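Long-range contact in Pbp related beta-lactamase (Pyrococcus abyssi, PDB 2QMI), which probably hydrolyses peptide substrates as a self-compartmentalizing octameric peptidase related to penicillin-binding proteins and serine beta-lactamases: residues I10-I24 with K36-T50. Numbering follows the deposited sequence.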
ATOM      1  N   ILE A  10      -5.446  -2.964 -41.743  1.00 22.96           N
ATOM      2  CA  ILE A  10      -5.282  -4.106 -40.853  1.00 21.74           C
ATOM      3  C   ILE A  10      -4.131  -3.970 -39.862  1.00 21.34           C
ATOM      4  O   ILE A  10      -4.309  -4.219 -38.670  1.00 22.09           O
ATOM      5  CB  ILE A  10      -5.116  -5.408 -41.673  1.00 21.51           C
ATOM      6  CG1 ILE A  10      -6.433  -5.711 -42.404  1.00 21.31           C
ATOM      7  CG2 ILE A  10      -4.711  -6.568 -40.768  1.00 20.20           C
ATOM      8  CD1 ILE A  10      -6.341  -6.840 -43.418  1.00 21.05           C
ATOM      9  N   VAL A  11      -2.963  -3.559 -40.342  1.00 19.87           N
ATOM     10  CA  VAL A  11      -1.806  -3.414 -39.473  1.00 20.32           C
ATOM     11  C   VAL A  11      -1.957  -2.284 -38.451  1.00 22.08           C
ATOM     12  O   VAL A  11      -1.402  -2.350 -37.352  1.00 21.46           O
ATOM     13  CB  VAL A  11      -0.529  -3.192 -40.304  1.00 20.13           C
ATOM     14  CG1 VAL A  11       0.660  -2.920 -39.383  1.00 20.31           C
ATOM     15  CG2 VAL A  11      -0.255  -4.423 -41.157  1.00 17.65           C
ATOM     16  N   GLU A  12      -2.710  -1.251 -38.817  1.00 23.24           N
ATOM     17  CA  GLU A  12      -2.930  -0.122 -37.928  1.00 23.68           C
ATOM     18  C   GLU A  12      -3.903  -0.504 -36.812  1.00 24.16           C
ATOM     19  O   GLU A  12      -3.750  -0.064 -35.667  1.00 24.48           O
ATOM     20  CB  GLU A  12      -3.471   1.079 -38.719  1.00 25.69           C
ATOM     21  CG  GLU A  12      -2.565   1.516 -39.878  1.00 29.33           C
ATOM     22  CD  GLU A  12      -3.052   2.783 -40.567  1.00 31.13           C
ATOM     23  OE1 GLU A  12      -4.216   2.815 -41.026  1.00 32.87           O
ATOM     24  OE2 GLU A  12      -2.268   3.753 -40.655  1.00 33.05           O
ATOM     25  N   LYS A  13      -4.903  -1.316 -37.139  1.00 22.49           N
ATOM     26  CA  LYS A  13      -5.875  -1.740 -36.139  1.00 22.84           C
ATOM     27  C   LYS A  13      -5.256  -2.698 -35.132  1.00 23.02           C
ATOM     28  O   LYS A  13      -5.541  -2.611 -33.933  1.00 23.15           O
ATOM     29  CB  LYS A  13      -7.092  -2.394 -36.802  1.00 23.21           C
ATOM     30  CG  LYS A  13      -8.034  -1.388 -37.452  1.00 24.83           C
ATOM     31  CD  LYS A  13      -8.507  -0.358 -36.422  1.00 24.40           C
ATOM     32  CE  LYS A  13      -9.349   0.729 -37.044  1.00 26.56           C
ATOM     33  NZ  LYS A  13      -9.678   1.790 -36.045  1.00 29.23           N
ATOM     34  N   MET A  14      -4.407  -3.601 -35.617  1.00 21.76           N
ATOM     35  CA  MET A  14      -3.744  -4.566 -34.743  1.00 21.22           C
ATOM     36  C   MET A  14      -2.814  -3.851 -33.766  1.00 20.48           C
ATOM     37  O   MET A  14      -2.744  -4.203 -32.587  1.00 18.65           O
ATOM     38  CB  MET A  14      -2.958  -5.592 -35.575  1.00 19.74           C
ATOM     39  CG  MET A  14      -3.848  -6.526 -36.398  1.00 19.61           C
ATOM     40  SD  MET A  14      -2.934  -7.691 -37.451  1.00 19.25           S
ATOM     41  CE  MET A  14      -2.606  -9.000 -36.269  1.00 17.43           C
ATOM     42  N   ALA A  15      -2.096  -2.849 -34.256  1.00 20.83           N
ATOM     43  CA  ALA A  15      -1.199  -2.086 -33.396  1.00 20.64           C
ATOM     44  C   ALA A  15      -2.021  -1.359 -32.325  1.00 22.90           C
ATOM     45  O   ALA A  15      -1.784  -1.500 -31.128  1.00 22.93           O
ATOM     46  CB  ALA A  15      -0.418  -1.080 -34.224  1.00 19.58           C
ATOM     47  N   GLU A  16      -3.004  -0.591 -32.775  1.00 24.01           N
ATOM     48  CA  GLU A  16      -3.862   0.179 -31.884  1.00 26.81           C
ATOM     49  C   GLU A  16      -4.627  -0.625 -30.837  1.00 26.16           C
ATOM     50  O   GLU A  16      -4.686  -0.236 -29.672  1.00 26.05           O
ATOM     51  CB  GLU A  16      -4.861   0.997 -32.709  1.00 29.40           C
ATOM     52  CG  GLU A  16      -6.126   1.364 -31.946  1.00 35.21           C
ATOM     53  CD  GLU A  16      -7.196   1.960 -32.842  1.00 38.68           C
ATOM     54  OE1 GLU A  16      -6.935   3.041 -33.415  1.00 39.64           O
ATOM     55  OE2 GLU A  16      -8.290   1.351 -32.972  1.00 39.23           O
ATOM     56  N   ARG A  17      -5.222  -1.740 -31.244  1.00 26.22           N
ATOM     57  CA  ARG A  17      -6.017  -2.544 -30.316  1.00 25.95           C
ATOM     58  C   ARG A  17      -5.230  -3.714 -29.731  1.00 25.55           C
ATOM     59  O   ARG A  17      -5.797  -4.594 -29.067  1.00 26.23           O
ATOM     60  CB  ARG A  17      -7.284  -3.041 -31.038  1.00 27.35           C
ATOM     61  CG  ARG A  17      -8.124  -1.921 -31.679  1.00 27.55           C
ATOM     62  CD  ARG A  17      -8.872  -1.080 -30.629  1.00 29.61           C
ATOM     63  NE  ARG A  17     -10.037  -1.793 -30.102  1.00 31.27           N
ATOM     64  CZ  ARG A  17     -11.265  -1.692 -30.605  1.00 31.94           C
ATOM     65  NH1 ARG A  17     -12.263  -2.390 -30.070  1.00 31.69           N
ATOM     66  NH2 ARG A  17     -11.503  -0.862 -31.622  1.00 30.97           N
ATOM     67  N   LYS A  18      -3.922  -3.706 -29.974  1.00 23.43           N
ATOM     68  CA  LYS A  18      -3.015  -4.748 -29.507  1.00 22.52           C
ATOM     69  C   LYS A  18      -3.472  -6.170 -29.830  1.00 22.62           C
ATOM     70  O   LYS A  18      -3.682  -6.986 -28.928  1.00 23.25           O
ATOM     71  CB  LYS A  18      -2.771  -4.620 -28.000  1.00 24.61           C
ATOM     72  CG  LYS A  18      -1.551  -5.419 -27.535  1.00 26.60           C
ATOM     73  CD  LYS A  18      -0.943  -4.884 -26.239  1.00 28.84           C
ATOM     74  CE  LYS A  18       0.435  -5.507 -26.006  1.00 29.30           C
ATOM     75  NZ  LYS A  18       1.113  -5.033 -24.768  1.00 29.82           N
ATOM     76  N   VAL A  19      -3.622  -6.468 -31.120  1.00 20.55           N
ATOM     77  CA  VAL A  19      -4.032  -7.802 -31.552  1.00 20.49           C
ATOM     78  C   VAL A  19      -2.773  -8.566 -31.978  1.00 19.81           C
ATOM     79  O   VAL A  19      -1.962  -8.052 -32.743  1.00 20.87           O
ATOM     80  CB  VAL A  19      -5.024  -7.742 -32.745  1.00 19.67           C
ATOM     81  CG1 VAL A  19      -5.515  -9.143 -33.084  1.00 18.81           C
ATOM     82  CG2 VAL A  19      -6.205  -6.829 -32.406  1.00 19.22           C
ATOM     83  N   PRO A  20      -2.597  -9.802 -31.483  1.00 18.86           N
ATOM     84  CA  PRO A  20      -1.435 -10.644 -31.800  1.00 18.59           C
ATOM     85  C   PRO A  20      -1.292 -11.032 -33.281  1.00 18.94           C
ATOM     86  O   PRO A  20      -0.273 -10.749 -33.907  1.00 18.22           O
ATOM     87  CB  PRO A  20      -1.640 -11.875 -30.912  1.00 18.79           C
ATOM     88  CG  PRO A  20      -2.545 -11.375 -29.797  1.00 20.00           C
ATOM     89  CD  PRO A  20      -3.503 -10.495 -30.553  1.00 18.41           C
ATOM     90  N   GLY A  21      -2.312 -11.695 -33.819  1.00 19.64           N
ATOM     91  CA  GLY A  21      -2.278 -12.131 -35.203  1.00 19.12           C
ATOM     92  C   GLY A  21      -3.664 -12.192 -35.820  1.00 21.13           C
ATOM     93  O   GLY A  21      -4.663 -12.219 -35.103  1.00 21.67           O
ATOM     94  N   ILE A  22      -3.718 -12.217 -37.152  1.00 20.51           N
ATOM     95  CA  ILE A  22      -4.973 -12.260 -37.895  1.00 20.98           C
ATOM     96  C   ILE A  22      -4.807 -12.945 -39.257  1.00 21.21           C
ATOM     97  O   ILE A  22      -3.757 -12.844 -39.887  1.00 21.98           O
ATOM     98  CB  ILE A  22      -5.516 -10.827 -38.149  1.00 21.37           C
ATOM     99  CG1 ILE A  22      -6.249 -10.310 -36.910  1.00 20.03           C
ATOM    100  CG2 ILE A  22      -6.420 -10.812 -39.377  1.00 20.41           C
ATOM    101  CD1 ILE A  22      -6.804  -8.894 -37.054  1.00 20.74           C
ATOM    102  N   SER A  23      -5.850 -13.639 -39.704  1.00 19.61           N
ATOM    103  CA  SER A  23      -5.826 -14.300 -41.005  1.00 19.54           C
ATOM    104  C   SER A  23      -7.072 -13.904 -41.776  1.00 18.70           C
ATOM    105  O   SER A  23      -8.128 -13.690 -41.183  1.00 20.43           O
ATOM    106  CB  SER A  23      -5.780 -15.821 -40.848  1.00 18.46           C
ATOM    107  OG  SER A  23      -4.471 -16.254 -40.531  1.00 20.81           O
ATOM    108  N   ILE A  24      -6.950 -13.807 -43.094  1.00 19.24           N
ATOM    109  CA  ILE A  24      -8.086 -13.438 -43.933  1.00 18.59           C
ATOM    110  C   ILE A  24      -7.990 -14.035 -45.338  1.00 19.67           C
ATOM    111  O   ILE A  24      -6.906 -14.119 -45.920  1.00 19.61           O
ATOM    112  CB  ILE A  24      -8.209 -11.892 -44.054  1.00 18.12           C
ATOM    113  CG1 ILE A  24      -9.420 -11.514 -44.918  1.00 18.05           C
ATOM    114  CG2 ILE A  24      -6.933 -11.320 -44.649  1.00 18.00           C
ATOM    115  CD1 ILE A  24      -9.664 -10.010 -45.033  1.00 16.40           C
ATOM    116  N   LYS A  36      -4.060 -14.036 -46.704  1.00 24.06           N
ATOM    117  CA  LYS A  36      -2.876 -13.548 -46.029  1.00 24.77           C
ATOM    118  C   LYS A  36      -3.017 -13.582 -44.514  1.00 24.90           C
ATOM    119  O   LYS A  36      -4.126 -13.513 -43.978  1.00 25.01           O
ATOM    120  CB  LYS A  36      -2.583 -12.118 -46.502  1.00 26.03           C
ATOM    121  CG  LYS A  36      -1.224 -11.574 -46.097  1.00 28.04           C
ATOM    122  CD  LYS A  36      -0.826 -10.369 -46.964  1.00 30.52           C
ATOM    123  CE  LYS A  36      -0.548 -10.792 -48.412  1.00 31.64           C
ATOM    124  NZ  LYS A  36      -0.069  -9.662 -49.283  1.00 31.92           N
ATOM    125  N   GLY A  37      -1.879 -13.707 -43.839  1.00 23.87           N
ATOM    126  CA  GLY A  37      -1.854 -13.727 -42.393  1.00 24.09           C
ATOM    127  C   GLY A  37      -1.060 -12.518 -41.925  1.00 23.57           C
ATOM    128  O   GLY A  37      -0.180 -12.043 -42.645  1.00 23.07           O
ATOM    129  N   PHE A  38      -1.373 -12.024 -40.728  1.00 21.74           N
ATOM    130  CA  PHE A  38      -0.693 -10.860 -40.155  1.00 21.11           C
ATOM    131  C   PHE A  38      -0.354 -11.114 -38.692  1.00 21.77           C
ATOM    132  O   PHE A  38      -1.102 -11.788 -37.981  1.00 20.90           O
ATOM    133  CB  PHE A  38      -1.588  -9.620 -40.225  1.00 19.20           C
ATOM    134  CG  PHE A  38      -2.001  -9.243 -41.615  1.00 20.45           C
ATOM    135  CD1 PHE A  38      -1.384  -8.181 -42.273  1.00 20.97           C
ATOM    136  CD2 PHE A  38      -3.011  -9.946 -42.269  1.00 20.22           C
ATOM    137  CE1 PHE A  38      -1.770  -7.825 -43.566  1.00 21.36           C
ATOM    138  CE2 PHE A  38      -3.401  -9.602 -43.553  1.00 19.91           C
ATOM    139  CZ  PHE A  38      -2.781  -8.538 -44.205  1.00 21.41           C
ATOM    140  N   GLY A  39       0.765 -10.557 -38.241  1.00 21.48           N
ATOM    141  CA  GLY A  39       1.158 -10.734 -36.857  1.00 21.66           C
ATOM    142  C   GLY A  39       1.610 -12.141 -36.513  1.00 21.87           C
ATOM    143  O   GLY A  39       1.953 -12.938 -37.384  1.00 22.63           O
ATOM    144  N   TYR A  40       1.590 -12.453 -35.226  1.00 21.39           N
ATOM    145  CA  TYR A  40       2.035 -13.755 -34.766  1.00 22.26           C
ATOM    146  C   TYR A  40       0.887 -14.662 -34.313  1.00 21.17           C
ATOM    147  O   TYR A  40      -0.087 -14.198 -33.716  1.00 21.38           O
ATOM    148  CB  TYR A  40       3.044 -13.554 -33.623  1.00 22.05           C
ATOM    149  CG  TYR A  40       4.299 -12.812 -34.037  1.00 20.93           C
ATOM    150  CD1 TYR A  40       5.423 -13.504 -34.481  1.00 20.92           C
ATOM    151  CD2 TYR A  40       4.348 -11.419 -34.032  1.00 21.26           C
ATOM    152  CE1 TYR A  40       6.563 -12.832 -34.914  1.00 20.52           C
ATOM    153  CE2 TYR A  40       5.490 -10.729 -34.466  1.00 20.39           C
ATOM    154  CZ  TYR A  40       6.592 -11.447 -34.909  1.00 21.23           C
ATOM    155  OH  TYR A  40       7.707 -10.794 -35.382  1.00 21.30           O
ATOM    156  N   ARG A  41       0.989 -15.949 -34.623  1.00 21.06           N
ATOM    157  CA  ARG A  41      -0.026 -16.905 -34.188  1.00 21.72           C
ATOM    158  C   ARG A  41       0.352 -17.344 -32.765  1.00 21.01           C
ATOM    159  O   ARG A  41      -0.470 -17.866 -32.011  1.00 21.33           O
ATOM    160  CB  ARG A  41      -0.104 -18.110 -35.139  1.00 20.69           C
ATOM    161  CG  ARG A  41       1.123 -19.012 -35.212  1.00 22.11           C
ATOM    162  CD  ARG A  41       0.798 -20.211 -36.108  1.00 22.60           C
ATOM    163  NE  ARG A  41       1.847 -21.233 -36.165  1.00 23.21           N
ATOM    164  CZ  ARG A  41       2.889 -21.217 -36.992  1.00 24.27           C
ATOM    165  NH1 ARG A  41       3.776 -22.203 -36.950  1.00 24.64           N
ATOM    166  NH2 ARG A  41       3.049 -20.234 -37.867  1.00 22.35           N
ATOM    167  N   ASN A  42       1.617 -17.119 -32.419  1.00 21.47           N
ATOM    168  CA  ASN A  42       2.140 -17.417 -31.096  1.00 21.41           C
ATOM    169  C   ASN A  42       3.258 -16.421 -30.806  1.00 21.33           C
ATOM    170  O   ASN A  42       4.292 -16.445 -31.464  1.00 22.17           O
ATOM    171  CB  ASN A  42       2.698 -18.834 -31.011  1.00 22.70           C
ATOM    172  CG  ASN A  42       3.233 -19.158 -29.620  1.00 25.31           C
ATOM    173  OD1 ASN A  42       4.167 -18.508 -29.128  1.00 24.46           O
ATOM    174  ND2 ASN A  42       2.633 -20.159 -28.972  1.00 25.25           N
ATOM    175  N   VAL A  43       3.046 -15.556 -29.816  1.00 21.30           N
ATOM    176  CA  VAL A  43       4.030 -14.533 -29.463  1.00 21.68           C
ATOM    177  C   VAL A  43       5.298 -15.060 -28.792  1.00 21.28           C
ATOM    178  O   VAL A  43       6.402 -14.753 -29.241  1.00 22.18           O
ATOM    179  CB  VAL A  43       3.397 -13.448 -28.560  1.00 22.22           C
ATOM    180  CG1 VAL A  43       4.443 -12.425 -28.154  1.00 22.62           C
ATOM    181  CG2 VAL A  43       2.259 -12.763 -29.296  1.00 21.44           C
ATOM    182  N   GLU A  44       5.141 -15.841 -27.721  1.00 21.24           N
ATOM    183  CA  GLU A  44       6.282 -16.400 -26.996  1.00 21.60           C
ATOM    184  C   GLU A  44       7.257 -17.099 -27.934  1.00 21.28           C
ATOM    185  O   GLU A  44       8.472 -16.945 -27.812  1.00 19.68           O
ATOM    186  CB  GLU A  44       5.819 -17.423 -25.947  1.00 21.97           C
ATOM    187  CG  GLU A  44       5.052 -16.863 -24.756  1.00 25.98           C
ATOM    188  CD  GLU A  44       3.658 -16.383 -25.110  1.00 28.50           C
ATOM    189  OE1 GLU A  44       2.995 -17.027 -25.958  1.00 28.94           O
ATOM    190  OE2 GLU A  44       3.218 -15.371 -24.524  1.00 29.64           O
ATOM    191  N   ALA A  45       6.703 -17.881 -28.861  1.00 22.33           N
ATOM    192  CA  ALA A  45       7.490 -18.642 -29.832  1.00 22.59           C
ATOM    193  C   ALA A  45       7.769 -17.861 -31.113  1.00 22.57           C
ATOM    194  O   ALA A  45       8.432 -18.368 -32.022  1.00 23.07           O
ATOM    195  CB  ALA A  45       6.770 -19.940 -30.170  1.00 22.21           C
ATOM    196  N   ARG A  46       7.254 -16.638 -31.185  1.00 22.06           N
ATOM    197  CA  ARG A  46       7.449 -15.780 -32.353  1.00 21.49           C
ATOM    198  C   ARG A  46       7.100 -16.449 -33.686  1.00 20.60           C
ATOM    199  O   ARG A  46       7.844 -16.330 -34.654  1.00 20.35           O
ATOM    200  CB  ARG A  46       8.897 -15.267 -32.416  1.00 22.10           C
ATOM    201  CG  ARG A  46       9.281 -14.227 -31.368  1.00 21.10           C
ATOM    202  CD  ARG A  46       9.981 -14.860 -30.175  1.00 21.40           C
ATOM    203  NE  ARG A  46      10.536 -13.838 -29.289  1.00 23.27           N
ATOM    204  CZ  ARG A  46       9.807 -13.053 -28.501  1.00 21.44           C
ATOM    205  NH1 ARG A  46       8.486 -13.178 -28.480  1.00 21.38           N
ATOM    206  NH2 ARG A  46      10.400 -12.133 -27.754  1.00 21.40           N
ATOM    207  N   LEU A  47       5.974 -17.153 -33.733  1.00 20.06           N
ATOM    208  CA  LEU A  47       5.531 -17.813 -34.965  1.00 19.72           C
ATOM    209  C   LEU A  47       4.474 -16.916 -35.620  1.00 20.10           C
ATOM    210  O   LEU A  47       3.540 -16.452 -34.964  1.00 19.74           O
ATOM    211  CB  LEU A  47       4.943 -19.195 -34.657  1.00 19.64           C
ATOM    212  CG  LEU A  47       5.882 -20.235 -34.028  1.00 19.90           C
ATOM    213  CD1 LEU A  47       5.079 -21.402 -33.508  1.00 20.31           C
ATOM    214  CD2 LEU A  47       6.906 -20.701 -35.044  1.00 19.64           C
ATOM    215  N   PRO A  48       4.605 -16.672 -36.934  1.00 20.11           N
ATOM    216  CA  PRO A  48       3.670 -15.820 -37.674  1.00 18.76           C
ATOM    217  C   PRO A  48       2.298 -16.410 -38.005  1.00 19.24           C
ATOM    218  O   PRO A  48       2.115 -17.628 -38.026  1.00 18.80           O
ATOM    219  CB  PRO A  48       4.452 -15.501 -38.940  1.00 20.11           C
ATOM    220  CG  PRO A  48       5.114 -16.822 -39.227  1.00 19.67           C
ATOM    221  CD  PRO A  48       5.626 -17.238 -37.838  1.00 19.39           C
ATOM    222  N   SER A  49       1.331 -15.526 -38.242  1.00 18.27           N
ATOM    223  CA  SER A  49      -0.008 -15.940 -38.650  1.00 18.69           C
ATOM    224  C   SER A  49       0.055 -16.069 -40.175  1.00 19.17           C
ATOM    225  O   SER A  49       0.642 -15.218 -40.857  1.00 19.76           O
ATOM    226  CB  SER A  49      -1.061 -14.886 -38.265  1.00 18.03           C
ATOM    227  OG  SER A  49      -1.631 -15.163 -36.993  1.00 18.27           O
ATOM    228  N   THR A  50      -0.532 -17.134 -40.707  1.00 19.21           N
ATOM    229  CA  THR A  50      -0.538 -17.368 -42.147  1.00 19.64           C
ATOM    230  C   THR A  50      -1.933 -17.784 -42.623  1.00 20.27           C
ATOM    231  O   THR A  50      -2.809 -18.067 -41.819  1.00 19.71           O
ATOM    232  CB  THR A  50       0.435 -18.486 -42.526  1.00 19.60           C
ATOM    233  OG1 THR A  50      -0.165 -19.752 -42.236  1.00 21.00           O
ATOM    234  CG2 THR A  50       1.720 -18.356 -41.741  1.00 21.62           C
TER
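I22 and I24 pair with F38 and K36 as hydrogen-bonded pairs between antiparallel strands 21-24 and 36-38, and helix 10-16 lies over one face with its axis 10.7 Å from that of strand 36-38. The same register places S23 against G37 and G21 against G39 as non-hydrogen-bonded pairs, and Y40 N also donates to P20 O (2.8 Å), from above the carbonyl plane. F38 carries the packing, showing how one aromatic residue can tie a hairpin to a helix. Its ring, with CG anti to the carbonyl carbon (chi1 -59°), takes I10 CG2 over one face, 3.9 Å from the ring centroid in a CH-pi contact, while I22 O and I24 CG2 lie at the edge. M14 crosses the phenylalanine at roughly a right angle; its SD is 3.6 Å from F38 CB, and the bend at chi3 (84°) turns CE toward F38 O, 3.6 Å away. Across the sheet, on the face of S23, the hydroxyls of S23 and S49 both bond to Y55 OH. Strand 321-327 continues the sheet beyond strand 21-28. Hairpin 21-28/31-38, with strand 31-38 outermost in this chain and helix 3-16 packed on one face, forms one edge of the antiparallel sheet of the serine beta-lactamase/penicillin-binding protein fold.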